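Local coordinates for protein yjcS (Bacillus subtilis, PDB 1Q8B), which is of unknown function but belongs to the antibiotic biosynthesis monooxygenase (ABM) family of dimeric alpha/beta-barrel proteins, and may therefore be an enzyme, at residues 40-43 against 47-50; 67-72 against 76-81. One frame throughout, in Å; residues are numbered along the deposited sequence.

Interaction 1 of 2, residues 40-43 against 47-50; sequences EETN and GCIT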
loop_
_atom_site.group_PDB
_atom_site.type_symbol
_atom_site.label_atom_id
_atom_site.label_comp_id
_atom_site.label_asym_id
_atom_site.label_seq_id
_atom_site.Cartn_x
_atom_site.Cartn_y
_atom_site.Cartn_z
ATOM N N GLU A 40 -3.586 -11.546 -10.807
ATOM C CA GLU A 40 -2.806 -11.314 -12.009
ATOM C C GLU A 40 -1.950 -10.058 -11.913
ATOM O O GLU A 40 -0.777 -10.063 -12.295
ATOM C CB GLU A 40 -3.723 -11.211 -13.222
ATOM C CG GLU A 40 -2.957 -11.277 -14.518
ATOM C CD GLU A 40 -3.844 -11.083 -15.718
ATOM O OE1 GLU A 40 -4.844 -11.829 -15.839
ATOM O OE2 GLU A 40 -3.532 -10.188 -16.537
ATOM N N GLU A 41 -2.534 -8.983 -11.396
ATOM C CA GLU A 41 -1.808 -7.728 -11.266
ATOM C C GLU A 41 -0.778 -7.703 -10.133
ATOM O O GLU A 41 0.299 -7.128 -10.297
ATOM C CB GLU A 41 -2.795 -6.558 -11.107
ATOM C CG GLU A 41 -3.527 -6.188 -12.395
ATOM C CD GLU A 41 -2.568 -5.970 -13.567
ATOM O OE1 GLU A 41 -1.812 -4.971 -13.552
ATOM O OE2 GLU A 41 -2.566 -6.809 -14.501
ATOM N N THR A 42 -1.079 -8.328 -8.993
ATOM C CA THR A 42 -0.113 -8.296 -7.893
ATOM C C THR A 42 1.103 -9.184 -8.167
ATOM O O THR A 42 2.185 -8.932 -7.633
ATOM C CB THR A 42 -0.757 -8.655 -6.498
ATOM O OG1 THR A 42 -0.705 -10.060 -6.275
ATOM C CG2 THR A 42 -2.194 -8.211 -6.435
ATOM N N ASN A 43 0.953 -10.209 -9.004
ATOM C CA ASN A 43 2.100 -11.056 -9.329
ATOM C C ASN A 43 3.101 -10.280 -10.179
ATOM O O ASN A 43 4.251 -10.681 -10.321
ATOM C CB ASN A 43 1.670 -12.322 -10.070
ATOM C CG ASN A 43 1.311 -13.456 -9.123
ATOM O OD1 ASN A 43 0.137 -13.750 -8.903
ATOM N ND2 ASN A 43 2.325 -14.088 -8.545
ATOM N N GLY A 47 7.987 -6.475 -5.813
ATOM C CA GLY A 47 8.251 -7.187 -4.572
ATOM C C GLY A 47 7.489 -8.477 -4.320
ATOM O O GLY A 47 7.695 -9.124 -3.296
ATOM N N CYS A 48 6.617 -8.869 -5.241
ATOM C CA CYS A 48 5.836 -10.093 -5.069
ATOM C C CYS A 48 6.496 -11.347 -5.647
ATOM O O CYS A 48 6.729 -11.434 -6.848
ATOM C CB CYS A 48 4.457 -9.921 -5.710
ATOM S SG CYS A 48 3.360 -11.340 -5.495
ATOM N N ILE A 49 6.805 -12.311 -4.785
ATOM C CA ILE A 49 7.399 -13.564 -5.239
ATOM C C ILE A 49 6.230 -14.434 -5.711
ATOM O O ILE A 49 6.274 -14.994 -6.800
ATOM C CB ILE A 49 8.186 -14.271 -4.102
ATOM C CG1 ILE A 49 9.448 -13.475 -3.777
ATOM C CG2 ILE A 49 8.569 -15.682 -4.518
ATOM C CD1 ILE A 49 10.201 -13.978 -2.557
ATOM N N THR A 50 5.184 -14.544 -4.897
ATOM C CA THR A 50 4.001 -15.304 -5.289
ATOM C C THR A 50 2.747 -14.771 -4.593
ATOM O O THR A 50 2.807 -14.240 -3.485
ATOM C CB THR A 50 4.121 -16.837 -4.974
ATOM O OG1 THR A 50 4.107 -17.047 -3.560
ATOM C CG2 THR A 50 5.395 -17.413 -5.541
HETATM O O HOH W 1 4.810 -13.609 -8.946
HETATM O O HOH W 2 6.596 -10.507 -9.237
#
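The turn from helix 28-42 into strand 48-55, outermost in this chain's sheet of the ferredoxin-like ABM fold, is closed where Thr-42 and Asn-43 meet Cys-48. The CA atoms of Asn-43 and Cys-48 lie 5.7 Å apart, and the Cys-48 side chain points across toward residues 42-43. Its methylene sits against the carbonyl of Thr-42, with Cys-48 CB 3.1 Å from Thr-42 O. SG, swung anti to the backbone N (chi1 -177°), stays close to the same carbonyl, 3.4 Å from Thr-42 O, and passes 4.0 Å from Asn-43 CA.

Two waters bridge the backbones. Water 1 donates to Ile-49 O at 2.9 Å and to Asn-43 O at 3.3 Å; water 2 lies 2.6 Å from both Asn-43 O and Cys-48 O, although it cannot serve every acceptor around it at once. A classic bulge sets both Ile-49 and Thr-50 opposite Ile-68, where the chain turns a corner. From the C-terminal part of helix 28-42, Glu-41 forms a salt bridge with Lys-44.

With no direct hydrogen bond between the segments and just 150 Å² buried, the join combines carbonyl and thiol packing with water-mediated links: solvent supplies the donors that Asn-43 O, Cys-48 O and Ile-49 O, all acceptors, cannot offer one another.

Interaction 2 of 2, residues 67-72 against 76-81; sequences EIWENE and KIHFTK
An oblique aromatic contact between Trp-69, at the end of strand 62-69, and His-78, at the end of helix 72-78, ties the sheet to the helix that follows it. The indole's six-membered ring and the imidazole have centroids 5.0 Å apart and planes inclined by 44°. Contact is concentrated at one indole corner: Trp-69 CH2 lies over one imidazole face, offset toward its rim and 3.4 Å from His-78 CG. Trp-69 CZ3 rests 3.8 Å from His-78 CB, extending the packing to the methylene. In His-78, a chi1 of 166° extends the imidazole away from the backbone N, toward the indole, and its ND1 is hydrogen-bonded to Glu-45.

The other end of the indole is fixed by Glu-67, two residues back on the same strand. Trp-69 NE1 donates to Glu-67 OE1 at 3.0 Å, with an N-H...O angle of 144°; the oxygen lies in the indole plane and uses its anti lone pair, a geometry that restrains ring rotation. Nearer the chain reversal, Lys-76 N donates weakly to Glu-72 O at 3.4 Å, one helical turn on. Asn-71, the N-cap, accepts from Ala-74 N through OD1.

A strand leading through a side-chain-capped turn into a helix that packs back on the sheet is a beta-alpha connection, here within the ferredoxin-like fold of the dimeric alpha/beta-barrel superfamily.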
loop_
_atom_site.group_PDB
_atom_site.type_symbol
_atom_site.label_atom_id
_atom_site.label_comp_id
_atom_site.label_asym_id
_atom_site.label_seq_id
_atom_site.Cartn_x
_atom_site.Cartn_y
_atom_site.Cartn_z
ATOM N N GLU A 67 0.735 -16.209 0.036
ATOM C CA GLU A 67 1.586 -15.110 -0.413
ATOM C C GLU A 67 3.040 -15.218 0.025
ATOM O O GLU A 67 3.330 -15.656 1.136
ATOM C CB GLU A 67 1.038 -13.778 0.115
ATOM C CG GLU A 67 -0.430 -13.501 -0.191
ATOM C CD GLU A 67 -0.967 -12.290 0.569
ATOM O OE1 GLU A 67 -0.159 -11.463 1.047
ATOM O OE2 GLU A 67 -2.200 -12.156 0.682
ATOM N N ILE A 68 3.945 -14.816 -0.864
ATOM C CA ILE A 68 5.376 -14.778 -0.565
ATOM C C ILE A 68 5.874 -13.419 -1.079
ATOM O O ILE A 68 5.651 -13.066 -2.236
ATOM C CB ILE A 68 6.179 -15.896 -1.273
ATOM C CG1 ILE A 68 5.661 -17.277 -0.869
ATOM C CG2 ILE A 68 7.649 -15.804 -0.870
ATOM C CD1 ILE A 68 6.449 -18.412 -1.500
ATOM N N TRP A 69 6.530 -12.651 -0.216
ATOM C CA TRP A 69 7.029 -11.337 -0.608
ATOM C C TRP A 69 8.529 -11.214 -0.363
ATOM O O TRP A 69 9.095 -11.953 0.444
ATOM C CB TRP A 69 6.319 -10.233 0.182
ATOM C CG TRP A 69 4.830 -10.303 0.142
ATOM C CD1 TRP A 69 4.017 -11.002 0.994
ATOM C CD2 TRP A 69 3.963 -9.641 -0.787
ATOM N NE1 TRP A 69 2.701 -10.810 0.652
ATOM C CE2 TRP A 69 2.637 -9.980 -0.436
ATOM C CE3 TRP A 69 4.179 -8.790 -1.883
ATOM C CZ2 TRP A 69 1.528 -9.498 -1.141
ATOM C CZ3 TRP A 69 3.075 -8.313 -2.583
ATOM C CH2 TRP A 69 1.766 -8.670 -2.208
ATOM N N GLU A 70 9.162 -10.273 -1.060
ATOM C CA GLU A 70 10.591 -10.029 -0.906
ATOM C C GLU A 70 10.873 -9.571 0.517
ATOM O O GLU A 70 11.943 -9.831 1.060
ATOM C CB GLU A 70 11.049 -8.944 -1.874
ATOM C CG GLU A 70 11.017 -9.354 -3.328
ATOM C CD GLU A 70 12.149 -10.295 -3.691
ATOM O OE1 GLU A 70 13.011 -10.569 -2.820
ATOM O OE2 GLU A 70 12.182 -10.754 -4.853
ATOM N N ASN A 71 9.898 -8.892 1.115
ATOM C CA ASN A 71 10.031 -8.383 2.474
ATOM C C ASN A 71 8.728 -7.741 2.940
ATOM O O ASN A 71 7.749 -7.684 2.194
ATOM C CB ASN A 71 11.153 -7.354 2.524
ATOM C CG ASN A 71 11.037 -6.340 1.419
ATOM O OD1 ASN A 71 10.062 -5.592 1.342
ATOM N ND2 ASN A 71 12.022 -6.319 0.542
ATOM N N GLU A 72 8.723 -7.258 4.175
ATOM C CA GLU A 72 7.543 -6.634 4.744
ATOM C C GLU A 72 7.082 -5.362 4.047
ATOM O O GLU A 72 5.878 -5.101 3.988
ATOM C CB GLU A 72 7.769 -6.343 6.221
ATOM C CG GLU A 72 7.710 -7.575 7.077
ATOM C CD GLU A 72 8.097 -7.301 8.510
ATOM O OE1 GLU A 72 7.568 -6.325 9.090
ATOM O OE2 GLU A 72 8.925 -8.066 9.055
ATOM N N LYS A 76 3.243 -3.696 2.273
ATOM C CA LYS A 76 2.684 -2.363 2.440
ATOM C C LYS A 76 2.557 -1.665 1.089
ATOM O O LYS A 76 1.543 -1.024 0.815
ATOM C CB LYS A 76 3.554 -1.554 3.407
ATOM C CG LYS A 76 3.390 -2.032 4.846
ATOM C CD LYS A 76 4.378 -1.410 5.814
ATOM C CE LYS A 76 4.094 -1.898 7.229
ATOM N NZ LYS A 76 5.146 -1.485 8.200
ATOM N N ILE A 77 3.579 -1.800 0.244
ATOM C CA ILE A 77 3.550 -1.200 -1.094
ATOM C C ILE A 77 2.360 -1.776 -1.862
ATOM O O ILE A 77 1.662 -1.061 -2.584
ATOM C CB ILE A 77 4.860 -1.489 -1.867
ATOM C CG1 ILE A 77 5.979 -0.590 -1.338
ATOM C CG2 ILE A 77 4.661 -1.253 -3.352
ATOM C CD1 ILE A 77 7.340 -0.905 -1.895
ATOM N N HIS A 78 2.141 -3.076 -1.691
ATOM C CA HIS A 78 1.030 -3.774 -2.323
ATOM C C HIS A 78 -0.305 -3.079 -2.049
ATOM O O HIS A 78 -1.135 -2.943 -2.949
ATOM C CB HIS A 78 0.972 -5.212 -1.799
ATOM C CG HIS A 78 -0.311 -5.930 -2.102
ATOM N ND1 HIS A 78 -0.767 -6.143 -3.386
ATOM C CD2 HIS A 78 -1.213 -6.518 -1.282
ATOM C CE1 HIS A 78 -1.894 -6.830 -3.344
ATOM N NE2 HIS A 78 -2.188 -7.072 -2.079
ATOM N N PHE A 79 -0.514 -2.643 -0.810
ATOM C CA PHE A 79 -1.771 -1.999 -0.462
ATOM C C PHE A 79 -1.903 -0.555 -0.910
ATOM O O PHE A 79 -2.936 0.067 -0.670
ATOM C CB PHE A 79 -2.038 -2.108 1.041
ATOM C CG PHE A 79 -2.312 -3.504 1.491
ATOM C CD1 PHE A 79 -1.320 -4.259 2.102
ATOM C CD2 PHE A 79 -3.545 -4.096 1.239
ATOM C CE1 PHE A 79 -1.552 -5.589 2.452
ATOM C CE2 PHE A 79 -3.786 -5.430 1.585
ATOM C CZ PHE A 79 -2.785 -6.173 2.191
ATOM N N THR A 80 -0.869 -0.018 -1.557
ATOM C CA THR A 80 -0.939 1.349 -2.065
ATOM C C THR A 80 -1.276 1.292 -3.556
ATOM O O THR A 80 -1.698 2.285 -4.144
ATOM C CB THR A 80 0.390 2.108 -1.897
ATOM O OG1 THR A 80 1.362 1.581 -2.807
ATOM C CG2 THR A 80 0.902 1.985 -0.474
ATOM N N LYS A 81 -1.090 0.121 -4.160
ATOM C CA LYS A 81 -1.374 -0.069 -5.580
ATOM C C LYS A 81 -2.859 0.131 -5.841
ATOM O O LYS A 81 -3.695 -0.263 -5.028
ATOM C CB LYS A 81 -0.988 -1.481 -6.017
ATOM C CG LYS A 81 0.445 -1.870 -5.719
ATOM C CD LYS A 81 1.421 -1.002 -6.470
ATOM C CE LYS A 81 2.823 -1.546 -6.319
ATOM N NZ LYS A 81 3.821 -0.683 -7.014
#

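Overall arrangement
Interactions 1 and 2 follow in series along the chain, yet their centres are only 8 Å apart because strands 48-55 and 62-69 are antiparallel neighbours in the four-stranded sheet. Probable backbone hydrogen bonds join them: Ile-49 N to Ile-68 O and Glu-70 N to Gly-47 O, both 2.9 Å. Side chains continue the link: Trp-69 packs on Cys-48, with Cys-48 CB 3.8 Å from Trp-69 CZ3, and His-78 connects helix 72-78 with Thr-42 of helix 28-42, Thr-42 CG2 lying 3.4 Å from His-78 CE1. Beyond helix 72-78, Thr-80 and Lys-81 hydrogen-bond to Val-95 of the second subunit, placing interaction 2 beside the dimer interface.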